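Local coordinates for putative ubiquinone biosynthesis protein (PDB 3MSQ) that is a Coq4-family protein of unproven function that probably takes part in the biosynthesis of ubiquinone or a related quinone, at residues M48-A52 / P154-V159; G86-Y92 / L206-V211. One frame throughout, in Å; residues are numbered along the deposited sequence.

Contact 1 of 2, residues M48-A52 / P154-V159; sequences MAQLA and PIPISV
The ring of Pro156 rests by its CD over selenomethionine Met48 and Ala52, one turn apart on helix 47-56. Met48 CG and Ala52 CB both lie 3.7 Å from Pro156 CD, and Pro156 CB and CG also lie against Met48 CG. The CG corner of the ring reaches the backbone, with Pro156 CG 3.9 Å from Ala49 CA, so the backbone itself forms part of the seat.

Beyond the ring, Met48 reaches on by its tip. With CG anti to the backbone N (chi1 171°) the chain leaves the helix in the direction of the other segment, and a bend at chi2 (97°) carries SE and CE past the proline. The terminal methyl ends against the chain before the helix start and one branch of a valine: Met48 CE is 3.7 Å from Ile155 C and 3.6 Å from Val159 CG2. Ala52 CB also meets the carbonyl of Pro154, 3.8 Å from Pro154 O.

Pro156 is the first residue of helix 156-172, directly after Ile155 at the N-cap, a position where a proline's missing N-H costs no helical bond. With an alanine here, the loss of CG and CD would probably leave a gap over Ala49 and Ala52, and Met48 CG with less to rest against.

In the second shell, Ile155 packs on Leu118 and Phe149 of neighbouring helices, while Ser158 OG is hydrogen-bonded to Gln146. Met48 also packs on Ser170 of the second subunit, and Pro154 and Val159 on its Phe177, so the contact borders a subunit interface.

No hydrogen bond joins the two segments, and the 251 Å² they bury involves mainly carbon surfaces. Cohesion therefore rests on van der Waals fit and exclusion of water, at the start of a helix predicted to span a membrane.

Contact 2 of 2, residues G86-Y92 / L206-V211; sequences GTLGHVY and LWDVQV
The backbones of Thr87 and Gln210 form a single beta bridge, their CA atoms 3.9 Å apart, in a chain without beta strands. Leu206 to Val209 makes a type I beta turn, and both bridged residues are N-caps, so a helix starts directly after each. Three backbone bonds close the join: Val211 N to Gly86 O, Leu88 N to Val209 O, both at 3.0 Å, and Gly89 N to Trp207 O at 2.8 Å.

The tight side is apolar. Leu88 has its CG anti to the backbone N (chi1 176°), which brings that atom to 3.9 Å from Trp207 CE3, while its CD2 comes up to Leu206 CB; it also packs on Ile128 and Val131 of helix 114-133. The six-membered ring of Trp207 runs near parallel to that of Tyr92 (27° between planes) but is slid so far that overlap is slight, the centroids being 5.6 Å apart. The touch falls at Tyr92 CD2, 3.6 Å from Trp207 CH2. Phe75 meets Trp207 edge-to-face, and Tyr92 OH is hydrogen-bonded to Asp127 OD2.

The solvent side is more open. Asp208 is exposed, its CB directed away from the 86-92 segment, and partly exposed Gln210 folds back along Gly86, itself partly exposed. Separately, Val91 and Val211 cross at about a right angle, Val91 CG2 lying 3.9 Å from Val211 CG2.

From the N terminus, the chain passes through helix 47-56, which supplies the first half of contact 1, and then reaches 86-92, the first half of contact 2. Contact 1 closes when the chain arrives at 154-159, after 101 intervening residues, 63 of them helical. Contact 2 closes later, at 206-211, across 113 residues, so the two loops cross. Their centres are 29 Å apart on opposite sides of the chain's centre, with nearest atoms about 16 Å apart. Contact 1 joins helices 47-56 and 156-172; contact 2 joins the start of helix 88-98 to the turn before helix 211-218. Helix 114-133 packs against both.

Contact 1 of 2, residues M48-A52 / P154-V159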
# COMPACT_ATOMS: atom_id res chain seq x y z
N MSE A 48 15.48 -12.53 5.06
CA MSE A 48 16.48 -11.61 5.62
C MSE A 48 16.61 -11.82 7.12
O MSE A 48 17.70 -11.68 7.64
CB MSE A 48 16.16 -10.13 5.26
CG MSE A 48 17.04 -9.06 5.99
SE MSE A 48 18.64 -8.30 5.08
CE MSE A 48 19.43 -7.24 6.52
N ALA A 49 15.51 -12.20 7.80
CA ALA A 49 15.51 -12.48 9.25
C ALA A 49 16.49 -13.62 9.55
O ALA A 49 17.40 -13.44 10.36
CB ALA A 49 14.10 -12.84 9.72
N GLN A 50 16.36 -14.74 8.82
CA GLN A 50 17.23 -15.90 8.98
C GLN A 50 18.67 -15.63 8.56
O GLN A 50 19.60 -16.08 9.23
CB GLN A 50 16.64 -17.10 8.23
CG GLN A 50 17.29 -18.44 8.60
CD GLN A 50 17.30 -18.69 10.09
OE1 GLN A 50 16.26 -18.76 10.75
NE2 GLN A 50 18.49 -18.79 10.68
N LEU A 51 18.85 -14.92 7.45
CA LEU A 51 20.15 -14.57 6.91
C LEU A 51 20.94 -13.69 7.88
O LEU A 51 22.14 -13.92 8.05
CB LEU A 51 19.95 -13.86 5.58
CG LEU A 51 20.82 -14.32 4.44
CD1 LEU A 51 20.11 -15.36 3.60
CD2 LEU A 51 21.25 -13.13 3.60
N ALA A 52 20.25 -12.69 8.53
CA ALA A 52 20.83 -11.80 9.55
C ALA A 52 21.38 -12.63 10.72
O ALA A 52 22.50 -12.40 11.17
CB ALA A 52 19.78 -10.83 10.06
N PRO A 154 24.19 -5.78 9.93
CA PRO A 154 22.85 -5.55 9.33
C PRO A 154 21.75 -6.53 9.73
O PRO A 154 21.90 -7.74 9.58
CB PRO A 154 23.09 -5.58 7.82
CG PRO A 154 24.53 -5.93 7.64
CD PRO A 154 25.22 -6.10 8.92
N ILE A 155 20.62 -6.00 10.21
CA ILE A 155 19.41 -6.77 10.57
C ILE A 155 18.20 -6.16 9.83
O ILE A 155 18.23 -4.96 9.59
CB ILE A 155 19.18 -6.92 12.10
CG1 ILE A 155 18.84 -5.56 12.81
CG2 ILE A 155 20.36 -7.67 12.74
CD1 ILE A 155 18.28 -5.62 14.20
N PRO A 156 17.14 -6.94 9.46
CA PRO A 156 16.02 -6.35 8.69
C PRO A 156 15.45 -5.01 9.14
O PRO A 156 15.36 -4.12 8.28
CB PRO A 156 14.97 -7.46 8.64
CG PRO A 156 15.50 -8.56 9.51
CD PRO A 156 16.96 -8.40 9.61
N ILE A 157 15.08 -4.83 10.43
CA ILE A 157 14.52 -3.57 10.96
C ILE A 157 15.35 -2.32 10.67
O ILE A 157 14.78 -1.29 10.36
CB ILE A 157 13.97 -3.67 12.42
CG1 ILE A 157 12.86 -2.63 12.71
CG2 ILE A 157 15.07 -3.63 13.46
CD1 ILE A 157 11.51 -2.84 11.93
N SER A 158 16.69 -2.42 10.73
CA SER A 158 17.56 -1.27 10.42
C SER A 158 17.38 -0.83 8.95
O SER A 158 17.13 0.36 8.69
CB SER A 158 19.02 -1.60 10.72
OG SER A 158 19.19 -1.79 12.12
N VAL A 159 17.44 -1.80 8.01
CA VAL A 159 17.25 -1.55 6.58
C VAL A 159 15.92 -0.85 6.35
O VAL A 159 15.87 0.14 5.63
CB VAL A 159 17.29 -2.85 5.75
CG1 VAL A 159 17.43 -2.55 4.27
CG2 VAL A 159 18.37 -3.78 6.23

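Contact 2 of 2, residues G86-Y92 / L206-V211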
# COMPACT_ATOMS: atom_id res chain seq x y z
N GLY A 86 31.05 9.98 34.75
CA GLY A 86 31.06 9.66 33.32
C GLY A 86 30.73 8.24 32.90
O GLY A 86 30.82 7.93 31.72
N THR A 87 30.37 7.37 33.87
CA THR A 87 30.04 5.96 33.64
C THR A 87 28.75 5.78 32.84
O THR A 87 27.88 6.65 32.90
CB THR A 87 30.00 5.17 34.96
OG1 THR A 87 28.84 5.55 35.71
CG2 THR A 87 31.26 5.34 35.79
N LEU A 88 28.62 4.64 32.14
CA LEU A 88 27.48 4.26 31.30
C LEU A 88 26.16 4.30 32.08
O LEU A 88 25.16 4.80 31.55
CB LEU A 88 27.72 2.86 30.72
CG LEU A 88 26.62 2.22 29.87
CD1 LEU A 88 26.46 2.93 28.57
CD2 LEU A 88 26.93 0.77 29.63
N GLY A 89 26.18 3.80 33.31
CA GLY A 89 25.04 3.79 34.22
C GLY A 89 24.49 5.17 34.49
O GLY A 89 23.31 5.42 34.24
N HIS A 90 25.37 6.09 34.94
CA HIS A 90 25.04 7.47 35.25
C HIS A 90 24.45 8.24 34.07
O HIS A 90 23.42 8.88 34.23
CB HIS A 90 26.27 8.19 35.82
CG HIS A 90 25.96 9.50 36.47
ND1 HIS A 90 25.70 9.59 37.83
CD2 HIS A 90 25.86 10.74 35.93
CE1 HIS A 90 25.45 10.87 38.07
NE2 HIS A 90 25.54 11.60 36.95
N VAL A 91 25.11 8.17 32.89
CA VAL A 91 24.69 8.88 31.67
C VAL A 91 23.30 8.41 31.22
O VAL A 91 22.43 9.26 30.96
CB VAL A 91 25.74 8.79 30.53
CG1 VAL A 91 25.29 9.58 29.30
CG2 VAL A 91 27.11 9.27 31.00
N TYR A 92 23.08 7.07 31.18
CA TYR A 92 21.82 6.43 30.78
C TYR A 92 20.67 6.83 31.69
O TYR A 92 19.65 7.30 31.19
CB TYR A 92 21.97 4.89 30.71
CG TYR A 92 20.76 4.17 30.16
CD1 TYR A 92 20.26 4.45 28.89
CD2 TYR A 92 20.11 3.18 30.91
CE1 TYR A 92 19.14 3.80 28.38
CE2 TYR A 92 18.99 2.51 30.41
CZ TYR A 92 18.51 2.82 29.14
OH TYR A 92 17.42 2.16 28.62
N LEU A 206 29.06 -3.32 31.92
CA LEU A 206 29.69 -2.05 31.58
C LEU A 206 29.06 -0.80 32.24
O LEU A 206 29.54 0.30 31.99
CB LEU A 206 29.72 -1.87 30.04
CG LEU A 206 30.48 -2.90 29.19
CD1 LEU A 206 30.24 -2.64 27.71
CD2 LEU A 206 31.96 -2.88 29.48
N TRP A 207 28.01 -0.97 33.08
CA TRP A 207 27.33 0.15 33.75
C TRP A 207 28.30 1.05 34.57
O TRP A 207 28.11 2.26 34.61
CB TRP A 207 26.22 -0.34 34.69
CG TRP A 207 25.01 -1.00 34.07
CD1 TRP A 207 24.50 -2.21 34.40
CD2 TRP A 207 24.07 -0.40 33.16
NE1 TRP A 207 23.32 -2.43 33.73
CE2 TRP A 207 23.03 -1.34 32.96
CE3 TRP A 207 24.02 0.82 32.47
CZ2 TRP A 207 21.96 -1.10 32.07
CZ3 TRP A 207 22.96 1.06 31.60
CH2 TRP A 207 21.95 0.10 31.41
N ASP A 208 29.32 0.43 35.21
CA ASP A 208 30.34 1.06 36.06
C ASP A 208 31.62 1.49 35.30
O ASP A 208 32.60 1.88 35.93
CB ASP A 208 30.69 0.12 37.23
CG ASP A 208 31.42 -1.16 36.83
OD1 ASP A 208 30.85 -1.96 36.04
OD2 ASP A 208 32.55 -1.38 37.33
N VAL A 209 31.60 1.40 33.95
CA VAL A 209 32.72 1.75 33.08
C VAL A 209 32.42 3.10 32.41
O VAL A 209 31.29 3.33 31.97
CB VAL A 209 33.01 0.63 32.02
CG1 VAL A 209 34.23 0.95 31.16
CG2 VAL A 209 33.19 -0.74 32.69
N GLN A 210 33.44 3.99 32.32
CA GLN A 210 33.30 5.29 31.66
C GLN A 210 32.89 5.12 30.21
O GLN A 210 33.35 4.20 29.55
CB GLN A 210 34.62 6.05 31.74
CG GLN A 210 34.96 6.58 33.12
CD GLN A 210 34.11 7.76 33.54
OE1 GLN A 210 33.42 7.70 34.56
NE2 GLN A 210 34.17 8.86 32.79
N VAL A 211 32.04 6.02 29.70
CA VAL A 211 31.56 5.99 28.31
C VAL A 211 32.75 6.15 27.34
O VAL A 211 32.83 5.41 26.35
CB VAL A 211 30.40 6.99 28.03
CG1 VAL A 211 30.00 7.01 26.56
CG2 VAL A 211 29.18 6.69 28.89